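Local coordinates for protein AT-less polyketide synthase (Streptomyces platensis subsp. rosaceus, PDB 4TKT) that probably catalyses decarboxylative chain extension as a ketosynthase domain of the acyltransferase-less polyketide synthase that makes isomigrastatin, at residues A482-R487 and A524-A529; A491-I496 and V513-L518. All coordinates share one frame; numbering follows the deposited sequence.

Contact 1 of 2, residues A482-R487 and A524-A529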
ATOM      1  N   ALA A 482       6.037  19.421   3.715  1.00 41.04           N
ATOM      2  CA  ALA A 482       5.791  18.441   4.763  1.00 40.94           C
ATOM      3  C   ALA A 482       6.241  18.960   6.126  1.00 50.43           C
ATOM      4  O   ALA A 482       5.542  18.789   7.123  1.00 50.69           O
ATOM      5  CB  ALA A 482       6.491  17.134   4.440  1.00 39.88           C
ATOM      6  N   LEU A 483       7.403  19.603   6.166  1.00 41.53           N
ATOM      7  CA  LEU A 483       7.982  20.037   7.435  1.00 48.69           C
ATOM      8  C   LEU A 483       7.344  21.318   7.963  1.00 46.20           C
ATOM      9  O   LEU A 483       7.745  21.834   9.004  1.00 57.11           O
ATOM     10  CB  LEU A 483       9.491  20.226   7.293  1.00 41.62           C
ATOM     11  CG  LEU A 483      10.263  18.936   7.006  1.00 44.84           C
ATOM     12  CD1 LEU A 483      11.763  19.188   6.991  1.00 40.31           C
ATOM     13  CD2 LEU A 483       9.901  17.863   8.019  1.00 40.65           C
ATOM     14  N   ARG A 484       6.349  21.826   7.245  1.00 46.51           N
ATOM     15  CA  ARG A 484       5.589  22.975   7.716  1.00 49.58           C
ATOM     16  C   ARG A 484       4.366  22.533   8.517  1.00 55.04           C
ATOM     17  O   ARG A 484       3.724  23.348   9.179  1.00 61.34           O
ATOM     18  CB  ARG A 484       5.160  23.857   6.542  1.00 45.15           C
ATOM     19  CG  ARG A 484       6.275  24.720   5.977  1.00 51.82           C
ATOM     20  CD  ARG A 484       5.805  25.502   4.760  1.00 62.20           C
ATOM     21  NE  ARG A 484       6.790  26.492   4.334  1.00 72.06           N
ATOM     22  CZ  ARG A 484       6.746  27.138   3.172  1.00 76.96           C
ATOM     23  NH1 ARG A 484       5.767  26.893   2.312  1.00 80.20           N
ATOM     24  NH2 ARG A 484       7.686  28.024   2.869  1.00 74.45           N
ATOM     25  N   LYS A 485       4.052  21.239   8.458  1.00 48.66           N
ATOM     26  CA  LYS A 485       2.903  20.698   9.178  1.00 52.84           C
ATOM     27  C   LYS A 485       3.108  20.797  10.686  1.00 56.28           C
ATOM     28  O   LYS A 485       4.233  20.955  11.157  1.00 53.38           O
ATOM     29  CB  LYS A 485       2.641  19.244   8.777  1.00 57.31           C
ATOM     30  CG  LYS A 485       2.295  19.047   7.309  1.00 63.34           C
ATOM     31  CD  LYS A 485       1.802  17.629   7.052  1.00 72.06           C
ATOM     32  CE  LYS A 485       1.808  17.296   5.569  1.00 75.60           C
ATOM     33  NZ  LYS A 485       1.017  18.271   4.770  1.00 77.27           N
ATOM     34  N   GLU A 486       2.014  20.690  11.435  1.00 61.71           N
ATOM     35  CA  GLU A 486       2.026  20.952  12.871  1.00 64.13           C
ATOM     36  C   GLU A 486       2.858  19.953  13.672  1.00 62.51           C
ATOM     37  O   GLU A 486       3.358  20.280  14.747  1.00 65.24           O
ATOM     38  CB  GLU A 486       0.593  20.970  13.412  1.00 63.33           C
ATOM     39  N   ARG A 487       3.012  18.741  13.150  1.00 57.59           N
ATOM     40  CA  ARG A 487       3.682  17.681  13.897  1.00 56.70           C
ATOM     41  C   ARG A 487       5.192  17.885  14.013  1.00 58.89           C
ATOM     42  O   ARG A 487       5.832  17.314  14.896  1.00 60.77           O
ATOM     43  CB  ARG A 487       3.405  16.320  13.256  1.00 56.54           C
ATOM     44  CG  ARG A 487       3.978  16.160  11.858  1.00 58.61           C
ATOM     45  CD  ARG A 487       4.213  14.693  11.530  1.00 64.11           C
ATOM     46  NE  ARG A 487       5.251  14.105  12.374  1.00 70.05           N
ATOM     47  CZ  ARG A 487       5.651  12.839  12.303  1.00 70.86           C
ATOM     48  NH1 ARG A 487       5.097  12.013  11.424  1.00 77.14           N
ATOM     49  NH2 ARG A 487       6.605  12.396  13.113  1.00 61.49           N
ATOM     50  N   ALA A 524      16.076  26.814   3.789  1.00 39.11           N
ATOM     51  CA  ALA A 524      17.053  26.256   2.863  1.00 38.42           C
ATOM     52  C   ALA A 524      16.362  25.441   1.777  1.00 42.08           C
ATOM     53  O   ALA A 524      16.715  25.533   0.601  1.00 44.26           O
ATOM     54  CB  ALA A 524      18.066  25.404   3.609  1.00 45.78           C
ATOM     55  N   LEU A 525      15.372  24.649   2.180  1.00 37.32           N
ATOM     56  CA  LEU A 525      14.602  23.832   1.246  1.00 36.48           C
ATOM     57  C   LEU A 525      13.828  24.698   0.264  1.00 43.13           C
ATOM     58  O   LEU A 525      13.766  24.395  -0.927  1.00 45.36           O
ATOM     59  CB  LEU A 525      13.644  22.914   2.004  1.00 36.54           C
ATOM     60  CG  LEU A 525      14.324  21.805   2.806  1.00 42.83           C
ATOM     61  CD1 LEU A 525      13.326  21.077   3.694  1.00 36.97           C
ATOM     62  CD2 LEU A 525      15.032  20.836   1.871  1.00 35.91           C
ATOM     63  N   ASP A 526      13.241  25.778   0.769  1.00 42.07           N
ATOM     64  CA  ASP A 526      12.494  26.702  -0.072  1.00 45.33           C
ATOM     65  C   ASP A 526      13.414  27.363  -1.093  1.00 43.94           C
ATOM     66  O   ASP A 526      13.043  27.543  -2.253  1.00 46.61           O
ATOM     67  CB  ASP A 526      11.799  27.766   0.780  1.00 49.99           C
ATOM     68  CG  ASP A 526      10.728  28.518   0.013  1.00 57.56           C
ATOM     69  OD1 ASP A 526      10.053  27.894  -0.833  1.00 57.78           O
ATOM     70  OD2 ASP A 526      10.557  29.731   0.256  1.00 62.73           O
ATOM     71  N   ALA A 527      14.618  27.717  -0.653  1.00 43.56           N
ATOM     72  CA  ALA A 527      15.597  28.354  -1.524  1.00 42.77           C
ATOM     73  C   ALA A 527      16.008  27.418  -2.654  1.00 45.12           C
ATOM     74  O   ALA A 527      16.066  27.820  -3.816  1.00 52.22           O
ATOM     75  CB  ALA A 527      16.813  28.787  -0.726  1.00 41.74           C
ATOM     76  N   CYS A 528      16.290  26.169  -2.305  1.00 40.13           N
ATOM     77  CA  CYS A 528      16.651  25.161  -3.291  1.00 41.06           C
ATOM     78  C   CYS A 528      15.495  24.866  -4.242  1.00 46.10           C
ATOM     79  O   CYS A 528      15.697  24.695  -5.444  1.00 50.07           O
ATOM     80  CB  CYS A 528      17.095  23.873  -2.602  1.00 39.46           C
ATOM     81  SG  CYS A 528      17.415  22.509  -3.738  1.00 54.05           S
ATOM     82  N   ALA A 529      14.284  24.807  -3.698  1.00 47.46           N
ATOM     83  CA  ALA A 529      13.097  24.535  -4.500  1.00 41.08           C
ATOM     84  C   ALA A 529      12.833  25.655  -5.502  1.00 40.67           C
ATOM     85  O   ALA A 529      12.522  25.397  -6.662  1.00 44.23           O
ATOM     86  CB  ALA A 529      11.886  24.332  -3.601  1.00 34.58           C
TER
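Asp526 has two arginines near its carboxylate, and of these only Arg480 is close enough to bond it. Its OD1 makes a salt bridge with Arg480 of helix 469-482, whereas Arg484 in the following loop brings NH2 to 4.2 Å from OD2, beyond a salt bridge. Arg484 is almost fully extended past CB (chi2 176°, chi3 171°), a length that takes its guanidinium obliquely to the carboxylate. This second charge would probably add long-range attraction to the bond already formed. Beneath the charged pair the contact turns apolar. Leu483 and Leu525 cross at about a right angle, with the CD1 of Leu525 directed at the CD1 of Leu483, 4.1 Å away. Leu483 and Arg484 are the middle residues of a type I turn, closed by Lys485 N donating to Ala482 O at 3.2 Å, and the two face different surroundings: Leu483 is buried, Arg484 exposed. The contact thus packs a loop on helix 518-530 within the RhiE-like KS-MAT linker domain. Leu483 also packs on Leu518 and Leu521 of that helix, and Leu525 lies against Leu479 of helix 469-482 and Phe511 of strand 509-515.

Contact 2 of 2, residues A491-I496 and V513-L518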
ATOM      1  N   ALA A 491      13.117  19.545  17.286  1.00 46.25           N
ATOM      2  CA  ALA A 491      13.534  18.349  18.006  1.00 52.85           C
ATOM      3  C   ALA A 491      13.508  17.116  17.105  1.00 52.25           C
ATOM      4  O   ALA A 491      14.065  16.074  17.450  1.00 54.00           O
ATOM      5  CB  ALA A 491      12.652  18.134  19.224  1.00 47.38           C
ATOM      6  N   ASP A 492      12.866  17.243  15.948  1.00 44.36           N
ATOM      7  CA  ASP A 492      12.760  16.134  15.009  1.00 45.34           C
ATOM      8  C   ASP A 492      13.954  16.065  14.058  1.00 43.99           C
ATOM      9  O   ASP A 492      14.123  15.081  13.340  1.00 47.33           O
ATOM     10  CB  ASP A 492      11.463  16.245  14.202  1.00 50.00           C
ATOM     11  CG  ASP A 492      10.223  16.227  15.079  1.00 58.80           C
ATOM     12  OD1 ASP A 492      10.201  15.466  16.068  1.00 63.84           O
ATOM     13  OD2 ASP A 492       9.269  16.974  14.780  1.00 60.45           O
ATOM     14  N   LEU A 493      14.780  17.108  14.059  1.00 46.38           N
ATOM     15  CA  LEU A 493      15.895  17.215  13.111  1.00 44.96           C
ATOM     16  C   LEU A 493      16.889  16.043  13.112  1.00 44.39           C
ATOM     17  O   LEU A 493      17.352  15.645  12.043  1.00 46.92           O
ATOM     18  CB  LEU A 493      16.661  18.520  13.346  1.00 45.60           C
ATOM     19  CG  LEU A 493      16.044  19.771  12.720  1.00 49.60           C
ATOM     20  CD1 LEU A 493      16.988  20.947  12.849  1.00 60.33           C
ATOM     21  CD2 LEU A 493      15.703  19.527  11.266  1.00 42.64           C
ATOM     22  N   PRO A 494      17.242  15.500  14.293  1.00 45.36           N
ATOM     23  CA  PRO A 494      18.129  14.330  14.225  1.00 41.35           C
ATOM     24  C   PRO A 494      17.492  13.124  13.527  1.00 53.54           C
ATOM     25  O   PRO A 494      18.186  12.386  12.827  1.00 56.12           O
ATOM     26  CB  PRO A 494      18.406  14.020  15.699  1.00 42.26           C
ATOM     27  CG  PRO A 494      18.250  15.330  16.386  1.00 43.11           C
ATOM     28  CD  PRO A 494      17.123  16.012  15.671  1.00 42.92           C
ATOM     29  N   ASP A 495      16.190  12.933  13.711  1.00 53.22           N
ATOM     30  CA  ASP A 495      15.488  11.824  13.070  1.00 49.78           C
ATOM     31  C   ASP A 495      15.360  12.044  11.564  1.00 49.49           C
ATOM     32  O   ASP A 495      15.573  11.126  10.772  1.00 42.94           O
ATOM     33  CB  ASP A 495      14.102  11.632  13.687  1.00 51.27           C
ATOM     34  CG  ASP A 495      14.163  11.212  15.141  1.00 60.41           C
ATOM     35  OD1 ASP A 495      15.170  10.594  15.542  1.00 66.58           O
ATOM     36  OD2 ASP A 495      13.198  11.497  15.880  1.00 62.95           O
ATOM     37  N   ILE A 496      15.003  13.268  11.181  1.00 52.87           N
ATOM     38  CA  ILE A 496      14.849  13.629   9.777  1.00 38.86           C
ATOM     39  C   ILE A 496      16.149  13.431   9.008  1.00 38.27           C
ATOM     40  O   ILE A 496      16.163  12.813   7.944  1.00 37.60           O
ATOM     41  CB  ILE A 496      14.387  15.088   9.623  1.00 39.32           C
ATOM     42  CG1 ILE A 496      12.982  15.262  10.201  1.00 47.36           C
ATOM     43  CG2 ILE A 496      14.416  15.510   8.165  1.00 38.76           C
ATOM     44  CD1 ILE A 496      12.515  16.695  10.247  1.00 46.57           C
ATOM     45  N   VAL A 513      22.549  20.353   3.437  1.00 37.85           N
ATOM     46  CA  VAL A 513      22.540  21.566   4.244  1.00 38.45           C
ATOM     47  C   VAL A 513      22.687  21.248   5.731  1.00 38.77           C
ATOM     48  O   VAL A 513      22.026  20.350   6.257  1.00 39.24           O
ATOM     49  CB  VAL A 513      21.249  22.387   4.010  1.00 44.98           C
ATOM     50  CG1 VAL A 513      20.011  21.524   4.213  1.00 43.05           C
ATOM     51  CG2 VAL A 513      21.216  23.612   4.909  1.00 45.30           C
ATOM     52  N   ALA A 514      23.574  21.980   6.399  1.00 44.03           N
ATOM     53  CA  ALA A 514      23.770  21.832   7.836  1.00 46.04           C
ATOM     54  C   ALA A 514      22.889  22.814   8.604  1.00 51.39           C
ATOM     55  O   ALA A 514      23.055  24.027   8.490  1.00 51.46           O
ATOM     56  CB  ALA A 514      25.231  22.036   8.193  1.00 39.73           C
ATOM     57  N   VAL A 515      21.947  22.286   9.381  1.00 51.17           N
ATOM     58  CA  VAL A 515      21.024  23.126  10.140  1.00 50.77           C
ATOM     59  C   VAL A 515      20.886  22.645  11.581  1.00 49.71           C
ATOM     60  O   VAL A 515      21.229  21.507  11.898  1.00 51.99           O
ATOM     61  CB  VAL A 515      19.623  23.163   9.491  1.00 43.87           C
ATOM     62  CG1 VAL A 515      19.650  23.951   8.192  1.00 43.26           C
ATOM     63  CG2 VAL A 515      19.109  21.754   9.252  1.00 41.25           C
ATOM     64  N   SER A 516      20.381  23.516  12.449  1.00 48.46           N
ATOM     65  CA  SER A 516      20.154  23.154  13.843  1.00 45.66           C
ATOM     66  C   SER A 516      18.721  23.464  14.271  1.00 51.09           C
ATOM     67  O   SER A 516      18.261  22.992  15.310  1.00 56.75           O
ATOM     68  CB  SER A 516      21.148  23.874  14.758  1.00 46.29           C
ATOM     69  OG  SER A 516      21.019  25.280  14.658  1.00 51.08           O
ATOM     70  N   THR A 517      18.017  24.254  13.464  1.00 52.09           N
ATOM     71  CA  THR A 517      16.613  24.561  13.729  1.00 51.20           C
ATOM     72  C   THR A 517      15.748  24.252  12.513  1.00 49.14           C
ATOM     73  O   THR A 517      16.198  24.370  11.373  1.00 43.59           O
ATOM     74  CB  THR A 517      16.402  26.038  14.114  1.00 51.51           C
ATOM     75  OG1 THR A 517      16.538  26.863  12.951  1.00 49.23           O
ATOM     76  CG2 THR A 517      17.405  26.472  15.177  1.00 46.52           C
ATOM     77  N   LEU A 518      14.503  23.863  12.764  1.00 50.10           N
ATOM     78  CA  LEU A 518      13.569  23.526  11.693  1.00 47.11           C
ATOM     79  C   LEU A 518      13.216  24.702  10.769  1.00 43.65           C
ATOM     80  O   LEU A 518      13.152  24.516   9.555  1.00 51.43           O
ATOM     81  CB  LEU A 518      12.286  22.933  12.279  1.00 47.74           C
ATOM     82  CG  LEU A 518      11.303  22.385  11.241  1.00 45.11           C
ATOM     83  CD1 LEU A 518      11.934  21.240  10.466  1.00 42.35           C
ATOM     84  CD2 LEU A 518      10.008  21.946  11.901  1.00 44.05           C
TER
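Leu493 carries this contact, reaching from helix 493-502 into the bend that joins strand 509-515, the middle strand of the linker domain's three-stranded antiparallel sheet, to helix 518-530. Its CD1 methyl sits squarely over the face of the peptide unit between Ser516 and Thr517, 3.4 Å from Ser516 C and 3.5 Å from Thr517 N. The other branch turns to Leu518, where CD2 of Leu493 approaches CD1 of Leu518 at 4.2 Å. With CG beside its backbone N (chi1 -81°), Leu493 turns both methyls to the bend, CD1 to the main chain and Val515, CD2 to Leu518. Val515, the last residue of the strand, adds CG2 at 4.3 Å from Leu493 CD1. Leu518 has the second largest share of buried surface. Its backbone N is bonded to the hydroxyl of Ser490, just before the first segment, and Thr517 caps the start of the helix through a weak bond from Ala520 N. Val460 of the neighbouring strand and Leu521 also touch Leu493. No hydrogen bond crosses between 491-496 and 513-518: the bend takes its polar support from nearby residues, while Leu493 contributes shape and van der Waals contact. Such a join depends on close fit more than on bond direction, with a methyl laid on a peptide face as its tightest point.

How the contacts relate
Both contacts belong to the KS-MAT linker region and use the same strand-to-helix unit, 509-515 followed by 518-530. Contact 2 holds the bend at the start of helix 518-530 and is buried and made by van der Waals packing; contact 1 holds the helix farther along and is only partly buried, its leucines inside and its charged pair toward the surface. Their centres lie about 12 Å apart, and the packing runs on from one to the other: Leu483 CD2 touches Ile496 CD1 at 3.6 Å, and Ala524 CB meets Val513 CG2 at 3.9 Å. In contact 1 a charged pair lies at the solvent side; contact 2 has no charged pair across it.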